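Titin (Homo sapiens, PDB 5JDD) probably acts as a giant elastic scaffold of the muscle sarcomere, with this tandem of three immunoglobulin domains forming part of its I-band spring. Local coordinates at residues I187-E190 against T194-F197; L234-V239 against A245-V250; F197-N202 against Y208-N213; V215-K218 against K222-M225; E134-V139 against H145-M150. All blocks are in the same frame, centred on the assembly; numbering follows the deposited sequence. Where two conformers were deposited one is given.

Contact 1. Residues I187-E190 against T194-F197; sequences INAE and TITF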
# COMPACT_ATOMS: atom_id res chain seq x y z
N ILE A 187 -21.24 25.16 33.16
CA ILE A 187 -20.95 26.58 33.26
C ILE A 187 -22.18 27.30 33.77
O ILE A 187 -23.28 27.13 33.24
CB ILE A 187 -20.50 27.17 31.91
CG1 ILE A 187 -19.16 26.55 31.50
CG2 ILE A 187 -20.37 28.68 32.00
CD1 ILE A 187 -18.67 26.94 30.10
N ASN A 188 -21.99 28.09 34.81
CA ASN A 188 -23.06 28.88 35.38
C ASN A 188 -22.75 30.34 35.09
O ASN A 188 -21.83 30.92 35.67
CB ASN A 188 -23.17 28.60 36.88
CG ASN A 188 -23.70 27.20 37.15
OD1 ASN A 188 -24.90 27.01 37.30
ND2 ASN A 188 -22.80 26.21 37.18
N ALA A 189 -23.51 30.90 34.14
CA ALA A 189 -23.21 32.23 33.62
C ALA A 189 -24.37 33.19 33.81
O ALA A 189 -25.48 32.77 34.17
CB ALA A 189 -22.87 32.14 32.14
N GLU A 190 -24.11 34.47 33.57
CA GLU A 190 -25.16 35.48 33.53
C GLU A 190 -25.36 35.96 32.11
O GLU A 190 -24.44 35.91 31.29
CB GLU A 190 -24.81 36.66 34.43
CG GLU A 190 -24.85 36.30 35.90
CD GLU A 190 -24.30 37.41 36.77
OE1 GLU A 190 -25.02 37.87 37.68
OE2 GLU A 190 -23.14 37.82 36.55
N THR A 194 -19.48 36.07 28.17
CA THR A 194 -18.83 35.19 27.20
C THR A 194 -18.32 33.97 27.96
O THR A 194 -17.69 34.11 29.00
CB THR A 194 -17.68 35.89 26.49
OG1 THR A 194 -18.22 36.91 25.65
CG2 THR A 194 -16.90 34.89 25.65
N ILE A 195 -18.62 32.78 27.46
CA ILE A 195 -18.27 31.54 28.17
C ILE A 195 -17.39 30.66 27.31
O ILE A 195 -17.40 30.78 26.08
CB ILE A 195 -19.54 30.75 28.61
CG1 ILE A 195 -20.36 30.26 27.41
CG2 ILE A 195 -20.42 31.64 29.48
CD1 ILE A 195 -20.01 28.82 26.91
N THR A 196 -16.64 29.77 27.94
CA THR A 196 -15.81 28.83 27.21
C THR A 196 -15.86 27.43 27.81
O THR A 196 -15.41 27.21 28.94
CB THR A 196 -14.33 29.29 27.17
OG1 THR A 196 -14.25 30.62 26.65
CG2 THR A 196 -13.50 28.35 26.30
N PHE A 197 -16.42 26.48 27.06
CA PHE A 197 -16.32 25.07 27.42
C PHE A 197 -14.97 24.55 26.94
O PHE A 197 -14.51 24.97 25.88
CB PHE A 197 -17.41 24.25 26.72
CG PHE A 197 -18.78 24.36 27.35
CD1 PHE A 197 -19.06 23.71 28.55
CD2 PHE A 197 -19.79 25.09 26.73
CE1 PHE A 197 -20.32 23.80 29.13
CE2 PHE A 197 -21.05 25.18 27.30
CZ PHE A 197 -21.32 24.53 28.50
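I187 drives its CD1 methyl onto the ring of F197, where it sits almost over the centre of one face, 3.6 Å from the F197 ring centroid and only 11° off the ring normal, a well-formed CH-pi contact. CG1 of I187 follows behind, 3.8 Å from F197 CE1. With CG1 turned beside the backbone N (chi1 -65°), the second branch of I187, CG2, is left to meet CG2 of I195 at 3.9 Å. The I195 methyl is shared, for A189 CB also packs against I195 CG2, at 3.7 Å. Toward T196 the contact thins out: the T196 side chain starts outward, away from 187-190, and its hydroxyl is hydrogen-bonded to N235 on the neighbouring strand. It is the backbone carbonyl of T196, not its side chain, that approaches, with T196 O 3.5 Å from I187 CD1.

No hydrogen bond joins the two strands, although they run antiparallel (167°), because their axes stay 8.6 Å apart and they belong to different sheets of an immunoglobulin I-set sandwich. Strand 187-190 bonds through its backbone to strand 254-263, and I195 bonds likewise to I236. The same inner layer takes in L260, which touches I187, A189 and F197. What holds the two sheets together here is thus apolar contact, methyl against methyl and methyl over ring, while the backbone hydrogen bonds named here run within each sheet.

Contact 2. Residues L234-V239 against A245-V250; sequences LNIRNV and ADYTFV
L234 and Y247 meet at about a right angle, one methyl of the leucine, CD2, lying 3.7 Å from Y247 CD2. The L234 side chain points into the sandwich with CG opposite the backbone N (chi1 166°), and this torsion together with the next (chi2 63°) brings CD2 to the tyrosine. Two residues on, I236 extends from the other direction and sets its CD1 methyl against the far end of the ring, 3.7 Å from both CE2 and OH of Y247. Both methyls approach the ring obliquely. The leucine methyl meets the CD2-CE2 side, and the isoleucine methyl lies further on, by CE2 and OH.

The Y247 hydroxyl itself is held by the backbone O of D243, just before its own strand. This is the tyrosine corner of immunoglobulin-type folds, which ties the turn leading into strand 245-251 to the start of that strand.

Strand 231-236 lies between strands 195-201 and 223-228 in one sheet, and strand 245-251 between 254-263 and 209-212 in the other. Y247 therefore reaches across the interior from the middle of its sheet, where its ring also meets that of F197 and touches L260 and K212.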
# COMPACT_ATOMS: atom_id res chain seq x y z
N LEU A 234 -15.03 25.56 23.09
CA LEU A 234 -16.21 26.13 22.44
C LEU A 234 -16.49 27.44 23.17
O LEU A 234 -16.84 27.44 24.36
CB LEU A 234 -17.41 25.18 22.54
CG LEU A 234 -18.78 25.78 22.21
CD1 LEU A 234 -18.85 26.26 20.78
CD2 LEU A 234 -19.88 24.77 22.49
N ASN A 235 -16.30 28.54 22.47
CA ASN A 235 -16.43 29.86 23.07
C ASN A 235 -17.70 30.50 22.55
O ASN A 235 -17.85 30.69 21.34
CB ASN A 235 -15.21 30.71 22.71
CG ASN A 235 -15.27 32.10 23.31
OD1 ASN A 235 -15.61 33.07 22.63
ND2 ASN A 235 -14.96 32.20 24.59
N ILE A 236 -18.62 30.81 23.46
CA ILE A 236 -19.89 31.40 23.08
C ILE A 236 -19.99 32.81 23.64
O ILE A 236 -19.95 33.01 24.86
CB ILE A 236 -21.10 30.57 23.57
CG1 ILE A 236 -20.96 29.11 23.12
CG2 ILE A 236 -22.40 31.15 23.05
CD1 ILE A 236 -22.12 28.22 23.54
N ARG A 237 -20.13 33.79 22.75
CA ARG A 237 -20.22 35.19 23.16
C ARG A 237 -21.63 35.63 23.48
O ARG A 237 -22.59 35.12 22.90
CB ARG A 237 -19.66 36.10 22.07
CG ARG A 237 -18.20 35.87 21.81
CD ARG A 237 -17.74 36.70 20.64
NE ARG A 237 -16.30 36.59 20.44
CZ ARG A 237 -15.61 37.33 19.59
NH1 ARG A 237 -16.23 38.24 18.85
NH2 ARG A 237 -14.30 37.16 19.47
N ASN A 238 -21.74 36.59 24.40
CA ASN A 238 -22.99 37.33 24.64
C ASN A 238 -24.17 36.38 24.89
O ASN A 238 -25.18 36.42 24.19
CB ASN A 238 -23.29 38.28 23.47
CG ASN A 238 -24.39 39.27 23.79
OD1 ASN A 238 -24.68 39.53 24.96
ND2 ASN A 238 -25.02 39.82 22.76
N VAL A 239 -24.02 35.51 25.88
CA VAL A 239 -25.00 34.45 26.06
C VAL A 239 -26.37 34.97 26.49
O VAL A 239 -26.50 36.00 27.16
CB VAL A 239 -24.52 33.34 27.02
CG1 VAL A 239 -23.28 32.64 26.46
CG2 VAL A 239 -24.23 33.90 28.41
N ALA A 245 -28.49 25.30 27.49
CA ALA A 245 -28.66 24.04 26.78
C ALA A 245 -27.62 23.05 27.26
O ALA A 245 -26.73 23.40 28.04
CB ALA A 245 -28.49 24.27 25.27
N ASP A 246 -27.72 21.82 26.77
CA ASP A 246 -26.70 20.83 27.04
C ASP A 246 -25.74 20.77 25.85
O ASP A 246 -26.18 20.68 24.70
CB ASP A 246 -27.31 19.44 27.25
CG ASP A 246 -28.22 19.38 28.45
OD1 ASP A 246 -28.04 20.18 29.39
OD2 ASP A 246 -29.12 18.51 28.44
N TYR A 247 -24.45 20.81 26.14
CA TYR A 247 -23.44 20.81 25.09
C TYR A 247 -22.63 19.53 25.15
O TYR A 247 -22.28 19.07 26.25
CB TYR A 247 -22.55 22.04 25.23
CG TYR A 247 -23.30 23.30 24.90
CD1 TYR A 247 -24.08 23.95 25.86
CD2 TYR A 247 -23.28 23.82 23.61
CE1 TYR A 247 -24.81 25.10 25.54
CE2 TYR A 247 -23.98 24.98 23.29
CZ TYR A 247 -24.76 25.60 24.26
OH TYR A 247 -25.47 26.73 23.93
N THR A 248 -22.34 18.97 23.98
CA THR A 248 -21.61 17.71 23.90
C THR A 248 -20.42 17.84 22.97
O THR A 248 -20.55 18.31 21.83
CB THR A 248 -22.51 16.56 23.39
OG1 THR A 248 -23.66 16.43 24.24
CG2 THR A 248 -21.74 15.24 23.37
N PHE A 249 -19.26 17.44 23.45
CA PHE A 249 -18.09 17.30 22.61
C PHE A 249 -18.04 15.85 22.15
O PHE A 249 -18.20 14.94 22.97
CB PHE A 249 -16.83 17.65 23.40
CG PHE A 249 -15.55 17.34 22.68
CD1 PHE A 249 -15.00 18.24 21.78
CD2 PHE A 249 -14.88 16.15 22.93
CE1 PHE A 249 -13.80 17.96 21.13
CE2 PHE A 249 -13.70 15.85 22.28
CZ PHE A 249 -13.15 16.76 21.38
N VAL A 250 -17.84 15.65 20.85
CA VAL A 250 -17.77 14.31 20.27
C VAL A 250 -16.49 14.13 19.47
O VAL A 250 -16.21 14.92 18.58
CB VAL A 250 -18.94 14.05 19.31
CG1 VAL A 250 -18.84 12.65 18.70
CG2 VAL A 250 -20.28 14.24 20.02

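Contact 3. Residues F197-N202 against Y208-N213; sequences FEVTVN and YKWLKN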
# COMPACT_ATOMS: atom_id res chain seq x y z
N PHE A 197 -16.42 26.48 27.06
CA PHE A 197 -16.32 25.07 27.42
C PHE A 197 -14.97 24.55 26.94
O PHE A 197 -14.51 24.97 25.88
CB PHE A 197 -17.41 24.25 26.72
CG PHE A 197 -18.78 24.36 27.35
CD1 PHE A 197 -19.06 23.71 28.55
CD2 PHE A 197 -19.79 25.09 26.73
CE1 PHE A 197 -20.32 23.80 29.13
CE2 PHE A 197 -21.05 25.18 27.30
CZ PHE A 197 -21.32 24.53 28.50
N GLU A 198 -14.35 23.66 27.70
CA GLU A 198 -13.05 23.08 27.33
C GLU A 198 -12.98 21.59 27.65
O GLU A 198 -13.45 21.16 28.71
CB GLU A 198 -11.91 23.78 28.07
CG GLU A 198 -11.83 25.28 27.88
CD GLU A 198 -10.69 25.91 28.66
OE1 GLU A 198 -9.56 25.93 28.14
OE2 GLU A 198 -10.93 26.37 29.80
N VAL A 199 -12.41 20.82 26.72
CA VAL A 199 -12.11 19.42 26.97
C VAL A 199 -10.67 19.16 26.59
O VAL A 199 -10.11 19.86 25.75
CB VAL A 199 -12.93 18.44 26.11
CG1 VAL A 199 -14.34 18.35 26.59
CG2 VAL A 199 -12.89 18.84 24.64
N THR A 200 -10.06 18.18 27.24
CA THR A 200 -8.72 17.76 26.85
C THR A 200 -8.80 16.30 26.45
O THR A 200 -9.50 15.51 27.10
CB THR A 200 -7.70 17.97 27.97
OG1 THR A 200 -7.73 19.34 28.38
CG2 THR A 200 -6.30 17.62 27.49
N VAL A 201 -8.14 15.96 25.35
CA VAL A 201 -8.11 14.57 24.85
C VAL A 201 -6.69 14.02 24.90
O VAL A 201 -5.74 14.75 25.19
CB VAL A 201 -8.66 14.46 23.42
CG1 VAL A 201 -10.14 14.85 23.38
CG2 VAL A 201 -7.86 15.34 22.45
N ASN A 202 -6.54 12.73 24.61
CA ASN A 202 -5.22 12.10 24.70
C ASN A 202 -4.35 12.15 23.44
O ASN A 202 -3.16 11.86 23.51
CB ASN A 202 -5.34 10.65 25.22
CG ASN A 202 -6.19 9.76 24.32
OD1 ASN A 202 -6.99 10.23 23.51
ND2 ASN A 202 -6.02 8.45 24.48
N TYR A 208 -13.35 16.24 15.46
CA TYR A 208 -14.35 16.39 16.49
C TYR A 208 -15.52 17.22 16.00
O TYR A 208 -15.46 17.86 14.95
CB TYR A 208 -13.74 17.09 17.71
CG TYR A 208 -13.37 18.54 17.43
CD1 TYR A 208 -14.29 19.56 17.66
CD2 TYR A 208 -12.12 18.88 16.92
CE1 TYR A 208 -13.98 20.87 17.39
CE2 TYR A 208 -11.80 20.21 16.65
CZ TYR A 208 -12.74 21.20 16.89
OH TYR A 208 -12.48 22.53 16.64
N LYS A 209 -16.59 17.24 16.80
CA LYS A 209 -17.67 18.19 16.61
C LYS A 209 -18.29 18.52 17.96
O LYS A 209 -18.07 17.83 18.96
CB LYS A 209 -18.74 17.65 15.66
CG LYS A 209 -19.46 16.45 16.20
CD LYS A 209 -20.28 15.77 15.11
CE LYS A 209 -20.87 14.47 15.64
NZ LYS A 209 -21.64 13.74 14.58
N TRP A 210 -19.06 19.60 17.98
CA TRP A 210 -19.80 19.98 19.17
C TRP A 210 -21.28 19.97 18.87
O TRP A 210 -21.69 20.35 17.76
CB TRP A 210 -19.41 21.39 19.60
CG TRP A 210 -18.00 21.54 20.10
CD1 TRP A 210 -16.87 21.71 19.35
CD2 TRP A 210 -17.57 21.57 21.47
NE1 TRP A 210 -15.76 21.83 20.17
CE2 TRP A 210 -16.18 21.76 21.48
CE3 TRP A 210 -18.24 21.47 22.70
CZ2 TRP A 210 -15.43 21.84 22.66
CZ3 TRP A 210 -17.50 21.54 23.88
CH2 TRP A 210 -16.11 21.73 23.85
N LEU A 211 -22.07 19.53 19.84
CA LEU A 211 -23.52 19.51 19.70
C LEU A 211 -24.16 20.39 20.74
O LEU A 211 -23.68 20.49 21.88
CB LEU A 211 -24.06 18.08 19.90
CG LEU A 211 -23.33 16.93 19.20
CD1 LEU A 211 -23.98 15.59 19.56
CD2 LEU A 211 -23.32 17.12 17.69
N LYS A 212 -25.28 21.00 20.36
CA LYS A 212 -26.15 21.74 21.27
C LYS A 212 -27.47 21.00 21.28
O LYS A 212 -28.14 20.91 20.25
CB LYS A 212 -26.34 23.18 20.79
CG LYS A 212 -27.32 24.00 21.64
CD LYS A 212 -27.55 25.35 21.01
CE LYS A 212 -28.47 26.21 21.88
NZ LYS A 212 -28.69 27.52 21.18
N ASN A 213 -27.84 20.44 22.43
CA ASN A 213 -28.99 19.54 22.52
C ASN A 213 -29.01 18.51 21.38
O ASN A 213 -30.04 18.27 20.76
CB ASN A 213 -30.30 20.33 22.58
CG ASN A 213 -30.38 21.23 23.78
OD1 ASN A 213 -29.83 20.92 24.84
ND2 ASN A 213 -31.06 22.36 23.63
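W210 lays the outer corner of its indole against F197, with CZ3 3.9 Å and CH2 4.0 Å from F197 CB, the root of the phenylalanine rather than its ring. This is the core tryptophan of the immunoglobulin fold, standing on strand 209-212 (strand C) and reaching across to strand 195-201 (strand B) of the opposite sheet. The torsion about CA-CB (chi1 -67°) places CG beside the backbone N, and the long indole then spans rather more than half of the 10.3 Å between the CA atoms of F197 and W210. V199 approaches from the other side of the indole plane, but loosely: its CG2 lies 4.4 Å from W210 CZ2, and the valine has a second conformer, so this touch is less certain.

By the family pattern, V199 and F249 occupy the positions where many immunoglobulin domains carry their disulfide-forming cysteines. Here the two side chains simply touch, and the contact with the tryptophan is entirely apolar. L184, L234 and M225 also pack on the indole, and F249 adds an edge-to-face stack. At its outer corner W210 CH2 also comes within 4.1 Å of F197 O.

Contact 4. Residues V215-K218 against K222-M225; sequences VEIK and KCQM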
# COMPACT_ATOMS: atom_id res chain seq x y z
N VAL A 215 -27.65 18.62 18.42
CA VAL A 215 -27.56 19.18 17.07
C VAL A 215 -26.19 19.80 16.82
O VAL A 215 -25.72 20.61 17.63
CB VAL A 215 -28.64 20.25 16.87
CG1 VAL A 215 -28.54 20.86 15.48
CG2 VAL A 215 -30.02 19.65 17.08
N GLU A 216 -25.54 19.45 15.71
CA GLU A 216 -24.20 19.95 15.43
C GLU A 216 -24.18 21.48 15.29
O GLU A 216 -24.98 22.07 14.56
CB GLU A 216 -23.57 19.30 14.19
CG GLU A 216 -22.14 19.78 13.93
CD GLU A 216 -21.48 19.15 12.70
OE1 GLU A 216 -20.57 19.79 12.13
OE2 GLU A 216 -21.87 18.03 12.32
N ILE A 217 -23.25 22.10 16.02
CA ILE A 217 -23.08 23.55 16.06
C ILE A 217 -22.24 24.05 14.88
O ILE A 217 -21.18 23.51 14.58
CB ILE A 217 -22.41 23.99 17.38
CG1 ILE A 217 -23.26 23.56 18.58
CG2 ILE A 217 -22.13 25.50 17.40
CD1 ILE A 217 -22.57 23.75 19.93
N LYS A 218 -22.75 25.09 14.22
CA LYS A 218 -22.07 25.79 13.14
C LYS A 218 -21.02 26.75 13.69
O LYS A 218 -21.27 27.46 14.66
CB LYS A 218 -23.10 26.60 12.35
CG LYS A 218 -22.53 27.37 11.15
CD LYS A 218 -23.57 28.32 10.55
CE LYS A 218 -22.95 29.18 9.46
NZ LYS A 218 -23.94 30.13 8.88
N LYS A 222 -20.27 34.10 16.85
CA LYS A 222 -20.78 33.88 18.19
C LYS A 222 -20.26 32.59 18.83
O LYS A 222 -19.93 32.58 20.01
CB LYS A 222 -22.30 33.89 18.22
CG LYS A 222 -22.84 33.69 19.63
CD LYS A 222 -24.33 33.73 19.69
CE LYS A 222 -24.80 33.20 21.02
NZ LYS A 222 -25.21 34.29 21.94
N CYS A 223 -20.20 31.52 18.05
CA CYS A 223 -19.74 30.22 18.54
C CYS A 223 -18.46 29.82 17.86
O CYS A 223 -18.47 29.30 16.73
CB CYS A 223 -20.81 29.14 18.32
SG CYS A 223 -22.32 29.43 19.27
N GLN A 224 -17.34 30.07 18.52
CA GLN A 224 -16.04 29.74 17.95
C GLN A 224 -15.47 28.48 18.58
O GLN A 224 -15.45 28.32 19.80
CB GLN A 224 -15.07 30.92 18.09
CG GLN A 224 -15.54 32.16 17.33
CD GLN A 224 -14.62 33.35 17.51
OE1 GLN A 224 -13.44 33.20 17.82
NE2 GLN A 224 -15.16 34.55 17.31
N MET A 225 -15.01 27.56 17.73
CA MET A 225 -14.47 26.28 18.16
C MET A 225 -13.02 26.17 17.76
O MET A 225 -12.69 26.21 16.57
CB MET A 225 -15.28 25.14 17.57
CG MET A 225 -16.64 24.98 18.25
SD MET A 225 -17.96 24.17 17.31
CE MET A 225 -18.34 25.44 16.09
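I217 and M225 bury the most surface here, about 50 Å² each, and they meet through the end of the methionine chain. M225 CE lies 4.0 Å from I217 CG2, and the same methyl rests on the backbone as well, 3.8 Å from I217 O and 3.8 Å from the carbonyl carbon of K218. The bend at the last torsion of M225 (chi3 -71°) folds CE back over this peptide, so that one methyl spans the side chain of I217 and the link to the next residue. The two side chains cross at a slant. M225 also packs on W210, with its sulfur against the indole.

C223 is the third main contributor. Its CB, rather than its sulfur, makes the touch, 4.0 Å from I217 CG2. That isoleucine branch thus touches both C223 CB and M225 CE, neighbours on one side of strand 223-228. K218 contributes with its backbone alone, since its side chain sets off away from the other segment.

No hydrogen bond crosses between the segments. I217 is instead anchored by a backbone bond to W210, and its side chain also touches L234 and K212, which brings the contact to the rim of the hydrophobic core. Strands 215-216 and 223-228 are the outermost strands of their respective sheets. The chain crosses between them here, and the apolar packing closes one side of the sandwich, as expected for the C'-to-D connection of an immunoglobulin I-set domain.

Contact 5. Residues E134-V139 against H145-M150; sequences EKFKIV and HQLIIM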
# COMPACT_ATOMS: atom_id res chain seq x y z
N GLU A 134 -12.14 7.44 -1.67
CA GLU A 134 -11.71 8.55 -0.84
C GLU A 134 -11.18 8.03 0.49
O GLU A 134 -10.35 8.67 1.14
CB GLU A 134 -12.84 9.56 -0.63
CG GLU A 134 -13.27 10.29 -1.90
CD GLU A 134 -12.33 11.42 -2.29
OE1 GLU A 134 -12.77 12.31 -3.05
OE2 GLU A 134 -11.16 11.42 -1.87
N LYS A 135 -11.65 6.85 0.88
CA LYS A 135 -11.21 6.16 2.08
C LYS A 135 -9.81 5.55 1.93
O LYS A 135 -8.97 5.65 2.83
CB LYS A 135 -12.20 5.04 2.41
CG LYS A 135 -11.84 4.18 3.60
CD LYS A 135 -12.10 4.93 4.89
CE LYS A 135 -12.02 3.99 6.08
NZ LYS A 135 -12.03 4.75 7.36
N PHE A 136 -9.57 4.91 0.79
CA PHE A 136 -8.31 4.23 0.52
C PHE A 136 -7.56 4.90 -0.62
O PHE A 136 -8.03 4.89 -1.76
CB PHE A 136 -8.55 2.77 0.15
CG PHE A 136 -9.15 1.95 1.25
CD1 PHE A 136 -8.38 1.60 2.36
CD2 PHE A 136 -10.45 1.49 1.17
CE1 PHE A 136 -8.92 0.83 3.38
CE2 PHE A 136 -11.00 0.72 2.18
CZ PHE A 136 -10.23 0.39 3.29
N LYS A 137 -6.40 5.46 -0.32
CA LYS A 137 -5.54 6.05 -1.34
C LYS A 137 -4.44 5.04 -1.64
O LYS A 137 -3.72 4.60 -0.75
CB LYS A 137 -4.95 7.37 -0.84
CG LYS A 137 -3.90 7.99 -1.75
CD LYS A 137 -4.51 8.70 -2.94
CE LYS A 137 -3.45 9.53 -3.65
NZ LYS A 137 -2.66 10.34 -2.68
N ILE A 138 -4.33 4.64 -2.90
CA ILE A 138 -3.35 3.66 -3.33
C ILE A 138 -2.32 4.36 -4.21
O ILE A 138 -2.67 4.98 -5.22
CB ILE A 138 -4.04 2.49 -4.05
CG1 ILE A 138 -4.88 1.70 -3.03
CG2 ILE A 138 -3.02 1.55 -4.69
CD1 ILE A 138 -5.78 0.63 -3.64
N VAL A 139 -1.05 4.27 -3.82
CA VAL A 139 0.00 5.06 -4.46
C VAL A 139 1.13 4.14 -4.92
O VAL A 139 1.49 3.18 -4.23
CB VAL A 139 0.58 6.11 -3.49
CG1 VAL A 139 1.61 6.98 -4.18
CG2 VAL A 139 -0.54 7.00 -2.93
N HIS A 145 5.40 1.15 -2.80
CA HIS A 145 3.96 1.01 -2.84
C HIS A 145 3.36 1.42 -1.52
O HIS A 145 3.82 0.98 -0.47
CB HIS A 145 3.57 -0.42 -3.18
CG HIS A 145 3.81 -0.77 -4.61
ND1 HIS A 145 2.82 -0.70 -5.57
CD2 HIS A 145 4.95 -1.12 -5.27
CE1 HIS A 145 3.33 -1.02 -6.75
NE2 HIS A 145 4.62 -1.29 -6.59
N GLN A 146 2.33 2.25 -1.57
CA GLN A 146 1.73 2.79 -0.36
C GLN A 146 0.21 2.66 -0.35
O GLN A 146 -0.46 2.82 -1.38
CB GLN A 146 2.14 4.26 -0.19
CG GLN A 146 1.65 4.91 1.09
CD GLN A 146 2.06 6.37 1.19
OE1 GLN A 146 2.21 7.05 0.17
NE2 GLN A 146 2.23 6.86 2.41
N LEU A 147 -0.33 2.38 0.84
CA LEU A 147 -1.76 2.37 1.10
C LEU A 147 -2.02 3.38 2.20
O LEU A 147 -1.46 3.27 3.30
CB LEU A 147 -2.24 0.99 1.55
CG LEU A 147 -3.72 0.91 1.98
CD1 LEU A 147 -4.63 1.14 0.78
CD2 LEU A 147 -4.03 -0.45 2.60
N ILE A 148 -2.83 4.39 1.90
CA ILE A 148 -3.20 5.40 2.89
C ILE A 148 -4.67 5.23 3.24
O ILE A 148 -5.53 5.19 2.36
CB ILE A 148 -2.92 6.80 2.36
CG1 ILE A 148 -1.43 6.95 2.07
CG2 ILE A 148 -3.37 7.85 3.36
CD1 ILE A 148 -1.11 8.00 1.04
N ILE A 149 -4.94 5.09 4.54
CA ILE A 149 -6.30 4.87 5.03
C ILE A 149 -6.76 6.09 5.78
O ILE A 149 -6.24 6.42 6.85
CB ILE A 149 -6.38 3.63 5.94
CG1 ILE A 149 -5.81 2.40 5.22
CG2 ILE A 149 -7.82 3.34 6.34
CD1 ILE A 149 -5.72 1.18 6.10
N MET A 150 -7.76 6.78 5.23
CA MET A 150 -8.24 8.03 5.81
C MET A 150 -9.30 7.81 6.88
O MET A 150 -10.02 6.82 6.85
CB MET A 150 -8.86 8.91 4.72
CG MET A 150 -7.99 9.16 3.50
SD MET A 150 -6.45 9.98 3.91
CE MET A 150 -7.07 11.49 4.65
O HOH W 1 0.50 0.48 -4.57
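F136 and I149 stand side by side on one face of an antiparallel hairpin, the ring turned so that I149 CG1 comes to its edge, near the ring plane and 3.9 Å from F136 CD1. L147 CD1 reaches the same ring obliquely and also packs on I138 CG1 at 3.9 Å, crossing that isoleucine at a slant. On the opposite face K137 and I148 project together, their CB atoms 3.8 Å apart. V139 runs alongside Q146, and its CG2 slants across to I148 CD1 at 4.1 Å.

Between these faces, paired backbone bonds join K137 with I148 and V139 with Q146. A further bond from M150 N to K135 O, 2.9 Å and nearly straight at 176°, prolongs the ladder. K135 then doubles back through a bend at chi2 (75°), and its NZ gives a 2.9 Å bond to M150 O while also forming a salt bridge with D156. At the other end a water links V139 O to H145 ND1, lying in the plane of the imidazole at its edge.

Hydrogen bonding therefore fixes the register of the D and E strands, the lysine and the water add side-chain and solvent ties at the two ends, and the apolar F136, I138, L147 and I149 are kept together on one face.

Contacts 1 to 4 lie in the third immunoglobulin domain of this tandem, contact 5 in the second, with its centre 29 to 43 Å from the others. Along the chain contact 5 comes first, then 1, 3, 4 and 2, contacts 1 and 3 sharing F197 on strand 195-201. Each of contacts 1 to 4 bridges the two sheets of one sandwich, and their centres lie 7 to 15 Å apart. Contacts 2 and 4 adjoin through neighbouring strands 231-236 and 223-228, contacts 2 and 3 through 245-251 and 209-212. Contact 5 instead pairs strands within one sheet. Repeated domains of this kind, strung end to end, suit an extended, load-bearing filament.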